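Periplasmic binding protein component of an ABC type zinc uptake transporter (Synechocystis sp., PDB 2OV3) probably captures zinc in the periplasm as the solute-binding component of an ABC-type zinc uptake transporter. Local coordinates at residues Asp199-Glu203 against Asn204-Met208. Sequence-based numbering, arbitrary orientation.
Sequences DTAKE and NNLTM
Leu206 N donates to Ala201 O at 2.9 Å with an N-H...O angle of 166°, a nearly straight bond that reaches back five residues to close the end of the helix. Asn205 N to Lys202 O, at 3.1 Å, is a less straight companion (146°): the donor stands above the carbonyl plane and not on a lone pair. With the positive phi of Asn205, these two bonds define a Schellman motif. The regular helical pattern persists one residue earlier, where Asn204 N bonds to Thr200 O at 3.0 Å; its second approach, to Ala201 O, is weak.

The apolar component is the hydrophobic contact between Ala201 and Leu206, the same pair that the five-residue backbone bond joins. Leu206 CD1 lies 3.7 Å from Ala201 CB, while CG rests near Ala201 CA. Among the polar side chains, Asn204 runs alongside Thr200, both pointing the same way. With CG anti to its own carbonyl carbon (chi1 -67°), the Asn204 amide folds back along the last turn and brings ND2 to 3.3 Å from Thr200 CG2. Although ND2 is also close to Thr200 O, the angle is too poor for a hydrogen bond. The hydroxyl of Thr200, for its part, bonds to Gln196 O one turn earlier. Asn204 also packs against Gln158 and Lys160; a glycine here removes the amide, which would probably open a gap between the Thr200 methyl and those two side chains.

The motif ends helix 193-204 and leads into strand 208-212; Ala201 and Leu206 both pack on Ile162 of the adjacent strand 160-163, and Ala201 also meets Ile227 of helix 218-227.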
loop_
_atom_site.group_PDB
_atom_site.type_symbol
_atom_site.label_atom_id
_atom_site.label_comp_id
_atom_site.label_asym_id
_atom_site.label_seq_id
_atom_site.Cartn_x
_atom_site.Cartn_y
_atom_site.Cartn_z
ATOM N N ASP A 199 -10.575 -21.544 13.808
ATOM C CA ASP A 199 -11.511 -22.604 13.466
ATOM C C ASP A 199 -12.029 -22.423 12.052
ATOM O O ASP A 199 -12.243 -23.395 11.333
ATOM C CB ASP A 199 -12.685 -22.641 14.449
ATOM C CG ASP A 199 -12.257 -23.019 15.864
ATOM O OD1 ASP A 199 -11.267 -23.782 16.018
ATOM O OD2 ASP A 199 -12.922 -22.570 16.820
ATOM N N THR A 200 -12.222 -21.175 11.646
ATOM C CA THR A 200 -12.707 -20.908 10.304
ATOM C C THR A 200 -11.646 -21.349 9.306
ATOM O O THR A 200 -11.948 -21.951 8.274
ATOM C CB THR A 200 -13.002 -19.415 10.121
ATOM O OG1 THR A 200 -14.164 -19.068 10.885
ATOM C CG2 THR A 200 -13.239 -19.091 8.652
ATOM N N ALA A 201 -10.396 -21.049 9.640
ATOM C CA ALA A 201 -9.262 -21.407 8.802
ATOM C C ALA A 201 -9.160 -22.925 8.651
ATOM O O ALA A 201 -9.068 -23.430 7.540
ATOM C CB ALA A 201 -7.975 -20.850 9.406
ATOM N N LYS A 202 -9.169 -23.648 9.766
ATOM C CA LYS A 202 -9.078 -25.103 9.705
ATOM C C LYS A 202 -10.156 -25.718 8.809
ATOM O O LYS A 202 -9.865 -26.587 7.989
ATOM C CB LYS A 202 -9.191 -25.719 11.099
ATOM C CG LYS A 202 -8.040 -25.408 12.026
ATOM C CD LYS A 202 -8.201 -26.167 13.335
ATOM C CE LYS A 202 -7.008 -25.933 14.248
ATOM N NZ LYS A 202 -7.056 -26.765 15.489
ATOM N N GLU A 203 -11.396 -25.260 8.969
ATOM C CA GLU A 203 -12.505 -25.779 8.181
ATOM C C GLU A 203 -12.422 -25.426 6.706
ATOM O O GLU A 203 -12.957 -26.150 5.871
ATOM C CB GLU A 203 -13.832 -25.282 8.734
ATOM C CG GLU A 203 -14.132 -25.760 10.130
ATOM C CD GLU A 203 -15.168 -24.887 10.816
ATOM O OE1 GLU A 203 -15.444 -25.136 12.013
ATOM O OE2 GLU A 203 -15.697 -23.956 10.156
ATOM N N ASN A 204 -11.768 -24.318 6.374
ATOM C CA ASN A 204 -11.650 -23.942 4.971
ATOM C C ASN A 204 -10.308 -24.403 4.447
ATOM O O ASN A 204 -9.941 -24.138 3.300
ATOM C CB ASN A 204 -11.774 -22.434 4.776
ATOM C CG ASN A 204 -13.154 -21.922 5.098
ATOM O OD1 ASN A 204 -14.165 -22.451 4.619
ATOM N ND2 ASN A 204 -13.211 -20.877 5.902
ATOM N N ASN A 205 -9.581 -25.108 5.301
ATOM C CA ASN A 205 -8.261 -25.622 4.958
ATOM C C ASN A 205 -7.296 -24.517 4.525
ATOM O O ASN A 205 -6.531 -24.689 3.567
ATOM C CB ASN A 205 -8.365 -26.660 3.840
ATOM C CG ASN A 205 -7.084 -27.475 3.683
ATOM O OD1 ASN A 205 -6.850 -28.099 2.642
ATOM N ND2 ASN A 205 -6.253 -27.477 4.727
ATOM N N LEU A 206 -7.337 -23.375 5.202
ATOM C CA LEU A 206 -6.418 -22.306 4.841
ATOM C C LEU A 206 -5.048 -22.894 5.136
ATOM O O LEU A 206 -4.860 -23.551 6.159
ATOM C CB LEU A 206 -6.692 -21.037 5.660
ATOM C CG LEU A 206 -8.084 -20.429 5.421
ATOM C CD1 LEU A 206 -8.196 -19.094 6.122
ATOM C CD2 LEU A 206 -8.334 -20.265 3.924
ATOM N N THR A 207 -4.098 -22.669 4.239
ATOM C CA THR A 207 -2.775 -23.255 4.383
ATOM C C THR A 207 -1.653 -22.285 4.683
ATOM O O THR A 207 -0.491 -22.677 4.717
ATOM C CB THR A 207 -2.392 -23.990 3.103
ATOM O OG1 THR A 207 -2.131 -23.026 2.073
ATOM C CG2 THR A 207 -3.525 -24.901 2.654
ATOM N N MET A 208 -1.982 -21.027 4.915
ATOM C CA MET A 208 -0.939 -20.063 5.162
ATOM C C MET A 208 -1.423 -18.842 5.920
ATOM O O MET A 208 -2.590 -18.446 5.841
ATOM C CB MET A 208 -0.354 -19.632 3.817
ATOM C CG MET A 208 0.999 -18.965 3.881
ATOM S SD MET A 208 2.308 -20.152 4.263
ATOM C CE MET A 208 2.287 -21.172 2.800
#